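Local coordinates for microcin B17-processing protein McbC (Escherichia coli str. K-12 substr. MG1655, PDB 6GRH) that serves, probably as an FMN-dependent oxidoreductase of the nitroreductase family, in processing the inactive microcin B17 precursor into the active peptide, at residues Phe132-Thr140 / Thr167-Ser175. Sequence-based numbering, arbitrary orientation.
Sequences FLCRLSENT and TQSLYRSLS
In this nitroreductase-family fold, helix 167-175 packs on the end of strand 129-135 and the loop residue Leu136 that follows it, through Cys134, Leu136, Leu170 and Leu174, the segment axes lying 8.7 Å apart at 118°. The Leu136 side chain lies roughly perpendicular to that of Leu170: its CD2 is 3.8 Å from Leu170 CB and 3.9 Å from Leu174 CD1, a reach set by chi1 of -59°, with CG anti to the carbonyl carbon. Cys134 approaches the same two leucines, SG standing 3.8 Å from Leu170 CD2 and CB touching Leu174 CD1.

Polar contacts gather at the first turn of the helix. In the conformer given here, one of two, Thr167 OG1 donates to Arg135 O at 2.9 Å, from above the carbonyl plane, a bond that remains provisional. Glu138 and Thr167 run antiparallel alongside each other, Glu138 OE2 3.4 Å from Thr167 CB, and one water bridges Glu138 OE2 to Thr167 N. Arg135, just before the type I turn Ser137-Thr140, reaches over to it: NE and NH2 both bond to Thr140 O, each at 2.8 Å, with that oxygen in the guanidinium plane, while NH2 forms a salt bridge with Glu138 OE1. Arg135 NH1 also hydrogen-bonds to Asn148 OD1, outside the two segments.

Strand 129-135 runs between 149-153 and 187-194. Leu174 continues the apolar layer onto Ala188 of strand 187-194, Val259 and Phe261 of strand 254-263, and Val243 of helix 240-246, which also receives Leu170 at Thr246.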
loop_
_atom_site.group_PDB
_atom_site.type_symbol
_atom_site.label_atom_id
_atom_site.label_comp_id
_atom_site.label_asym_id
_atom_site.label_seq_id
_atom_site.Cartn_x
_atom_site.Cartn_y
_atom_site.Cartn_z
ATOM N N PHE D 132 2.767 -6.641 -28.918
ATOM C CA PHE D 132 3.748 -7.603 -29.356
ATOM C C PHE D 132 3.033 -8.776 -30.032
ATOM O O PHE D 132 1.929 -9.151 -29.641
ATOM C CB PHE D 132 4.573 -8.073 -28.171
ATOM C CG PHE D 132 5.542 -7.038 -27.643
ATOM C CD1 PHE D 132 5.128 -6.085 -26.735
ATOM C CD2 PHE D 132 6.874 -7.029 -28.057
ATOM C CE1 PHE D 132 6.027 -5.141 -26.223
ATOM C CE2 PHE D 132 7.779 -6.090 -27.561
ATOM C CZ PHE D 132 7.349 -5.126 -26.662
ATOM N N LEU D 133 3.666 -9.313 -31.064
ATOM C CA LEU D 133 3.123 -10.400 -31.857
ATOM C C LEU D 133 3.953 -11.632 -31.539
ATOM O O LEU D 133 5.180 -11.579 -31.642
ATOM C CB LEU D 133 3.230 -10.071 -33.334
ATOM C CG LEU D 133 3.024 -11.212 -34.345
ATOM C CD1 LEU D 133 1.614 -11.768 -34.240
ATOM C CD2 LEU D 133 3.304 -10.669 -35.732
ATOM N N CYS D 134 3.287 -12.714 -31.136
ATOM C CA CYS D 134 3.959 -13.975 -30.803
ATOM C C CYS D 134 3.521 -15.066 -31.763
ATOM O O CYS D 134 2.331 -15.368 -31.848
ATOM C CB CYS D 134 3.646 -14.377 -29.351
ATOM S SG CYS D 134 4.398 -13.277 -28.121
ATOM N N ARG D 135 4.480 -15.651 -32.491
ATOM C CA ARG D 135 4.203 -16.725 -33.448
ATOM C C ARG D 135 4.242 -18.058 -32.690
ATOM O O ARG D 135 5.239 -18.362 -32.051
ATOM C CB ARG D 135 5.241 -16.705 -34.570
ATOM C CG ARG D 135 5.142 -17.852 -35.551
ATOM C CD ARG D 135 6.014 -17.589 -36.774
ATOM N NE ARG D 135 6.046 -18.736 -37.665
ATOM C CZ ARG D 135 6.846 -19.802 -37.532
ATOM N NH1 ARG D 135 7.719 -19.910 -36.526
ATOM N NH2 ARG D 135 6.765 -20.778 -38.422
ATOM N N LEU D 136 3.165 -18.834 -32.767
ATOM C CA LEU D 136 2.950 -19.989 -31.872
ATOM C C LEU D 136 2.843 -21.348 -32.532
ATOM O O LEU D 136 2.753 -22.356 -31.818
ATOM C CB LEU D 136 1.674 -19.794 -31.057
ATOM C CG LEU D 136 1.618 -18.561 -30.164
ATOM C CD1 LEU D 136 0.294 -18.536 -29.434
ATOM C CD2 LEU D 136 2.776 -18.587 -29.193
ATOM N N SER D 137 2.812 -21.383 -33.861
ATOM C CA SER D 137 2.742 -22.641 -34.604
ATOM C C SER D 137 3.712 -22.582 -35.766
ATOM O O SER D 137 3.854 -21.533 -36.401
ATOM C CB SER D 137 1.330 -22.836 -35.148
ATOM O OG SER D 137 1.290 -23.837 -36.158
ATOM N N GLU D 138 4.337 -23.722 -36.082
ATOM C CA GLU D 138 5.130 -23.822 -37.303
ATOM C C GLU D 138 4.263 -23.801 -38.566
ATOM O O GLU D 138 4.799 -23.664 -39.654
ATOM C CB GLU D 138 6.058 -25.051 -37.280
ATOM C CG GLU D 138 7.080 -25.028 -36.131
ATOM C CD GLU D 138 7.965 -23.765 -36.060
ATOM O OE1 GLU D 138 8.385 -23.214 -37.120
ATOM O OE2 GLU D 138 8.263 -23.332 -34.921
ATOM N N ASN D 139 2.941 -23.927 -38.415
ATOM C CA ASN D 139 2.004 -23.694 -39.520
ATOM C C ASN D 139 1.627 -22.224 -39.723
ATOM O O ASN D 139 0.758 -21.908 -40.531
ATOM C CB ASN D 139 0.737 -24.553 -39.362
ATOM C CG ASN D 139 0.816 -25.853 -40.116
ATOM O OD1 ASN D 139 1.277 -25.896 -41.261
ATOM N ND2 ASN D 139 0.324 -26.917 -39.502
ATOM N N THR D 140 2.272 -21.327 -38.991
ATOM C CA THR D 140 2.138 -19.906 -39.237
ATOM C C THR D 140 3.339 -19.474 -40.088
ATOM O O THR D 140 4.487 -19.795 -39.758
ATOM C CB THR D 140 2.092 -19.141 -37.914
ATOM O OG1 THR D 140 1.011 -19.644 -37.113
ATOM C CG2 THR D 140 1.907 -17.625 -38.164
ATOM N N THR D 167 8.897 -21.604 -30.849
ATOM C CA THR D 167 7.449 -21.504 -30.791
ATOM C C THR D 167 6.846 -22.238 -29.571
ATOM O O THR D 167 5.865 -21.774 -28.980
ATOM C CB THR D 167 6.868 -22.015 -32.124
ATOM O OG1 THR D 167 5.893 -21.087 -32.611
ATOM C CG2 THR D 167 6.280 -23.419 -31.993
ATOM N N GLN D 168 7.462 -23.355 -29.178
ATOM C CA GLN D 168 7.024 -24.138 -27.987
ATOM C C GLN D 168 7.207 -23.411 -26.644
ATOM O O GLN D 168 6.323 -23.462 -25.783
ATOM C CB GLN D 168 7.729 -25.489 -27.940
ATOM C CG GLN D 168 7.411 -26.391 -29.138
ATOM C CD GLN D 168 8.362 -26.235 -30.338
ATOM O OE1 GLN D 168 9.236 -25.347 -30.380
ATOM N NE2 GLN D 168 8.187 -27.108 -31.325
ATOM N N SER D 169 8.338 -22.725 -26.466
ATOM C CA SER D 169 8.574 -21.915 -25.249
ATOM C C SER D 169 7.569 -20.783 -25.108
ATOM O O SER D 169 7.080 -20.515 -24.013
ATOM C CB SER D 169 9.969 -21.288 -25.248
ATOM O OG SER D 169 10.969 -22.277 -25.314
ATOM N N LEU D 170 7.293 -20.096 -26.215
ATOM C CA LEU D 170 6.325 -19.018 -26.210
ATOM C C LEU D 170 4.956 -19.508 -25.870
ATOM O O LEU D 170 4.263 -18.869 -25.104
ATOM C CB LEU D 170 6.208 -18.317 -27.568
ATOM C CG LEU D 170 7.109 -17.145 -27.852
ATOM C CD1 LEU D 170 6.923 -16.735 -29.306
ATOM C CD2 LEU D 170 6.819 -15.989 -26.897
ATOM N N TYR D 171 4.548 -20.597 -26.524
ATOM C CA TYR D 171 3.253 -21.221 -26.272
ATOM C C TYR D 171 3.105 -21.623 -24.797
ATOM O O TYR D 171 2.090 -21.329 -24.169
ATOM C CB TYR D 171 3.048 -22.448 -27.163
ATOM C CG TYR D 171 1.772 -23.183 -26.860
ATOM C CD1 TYR D 171 1.767 -24.299 -26.026
ATOM C CD2 TYR D 171 0.556 -22.733 -27.361
ATOM C CE1 TYR D 171 0.586 -24.967 -25.730
ATOM C CE2 TYR D 171 -0.625 -23.411 -27.077
ATOM C CZ TYR D 171 -0.599 -24.521 -26.266
ATOM O OH TYR D 171 -1.777 -25.157 -25.959
ATOM N N ARG D 172 4.124 -22.281 -24.261
ATOM C CA ARG D 172 4.108 -22.705 -22.862
ATOM C C ARG D 172 3.884 -21.495 -21.942
ATOM O O ARG D 172 2.985 -21.514 -21.094
ATOM C CB ARG D 172 5.402 -23.451 -22.513
ATOM C CG ARG D 172 5.481 -23.929 -21.080
ATOM C CD ARG D 172 6.754 -24.710 -20.804
ATOM N NE ARG D 172 7.114 -24.566 -19.390
ATOM C CZ ARG D 172 6.633 -25.306 -18.383
ATOM N NH1 ARG D 172 5.769 -26.311 -18.597
ATOM N NH2 ARG D 172 7.043 -25.038 -17.140
ATOM N N SER D 173 4.661 -20.434 -22.149
ATOM C CA SER D 173 4.546 -19.233 -21.295
ATOM C C SER D 173 3.179 -18.531 -21.388
ATOM O O SER D 173 2.605 -18.099 -20.371
ATOM C CB SER D 173 5.701 -18.256 -21.563
ATOM O OG SER D 173 5.489 -17.469 -22.736
ATOM N N LEU D 174 2.633 -18.434 -22.591
ATOM C CA LEU D 174 1.363 -17.691 -22.779
ATOM C C LEU D 174 0.101 -18.442 -22.348
ATOM O O LEU D 174 -0.882 -17.832 -22.002
ATOM C CB LEU D 174 1.218 -17.293 -24.244
ATOM C CG LEU D 174 2.217 -16.275 -24.790
ATOM C CD1 LEU D 174 2.010 -16.105 -26.278
ATOM C CD2 LEU D 174 2.004 -14.950 -24.121
ATOM N N SER D 175 0.127 -19.760 -22.402
ATOM C CA SER D 175 -1.087 -20.574 -22.256
ATOM C C SER D 175 -1.345 -20.992 -20.816
ATOM O O SER D 175 -2.403 -21.548 -20.514
ATOM C CB SER D 175 -0.996 -21.811 -23.147
ATOM O OG SER D 175 0.116 -22.612 -22.787
HETATM O O HOH W 1 10.297 -22.671 -33.220
#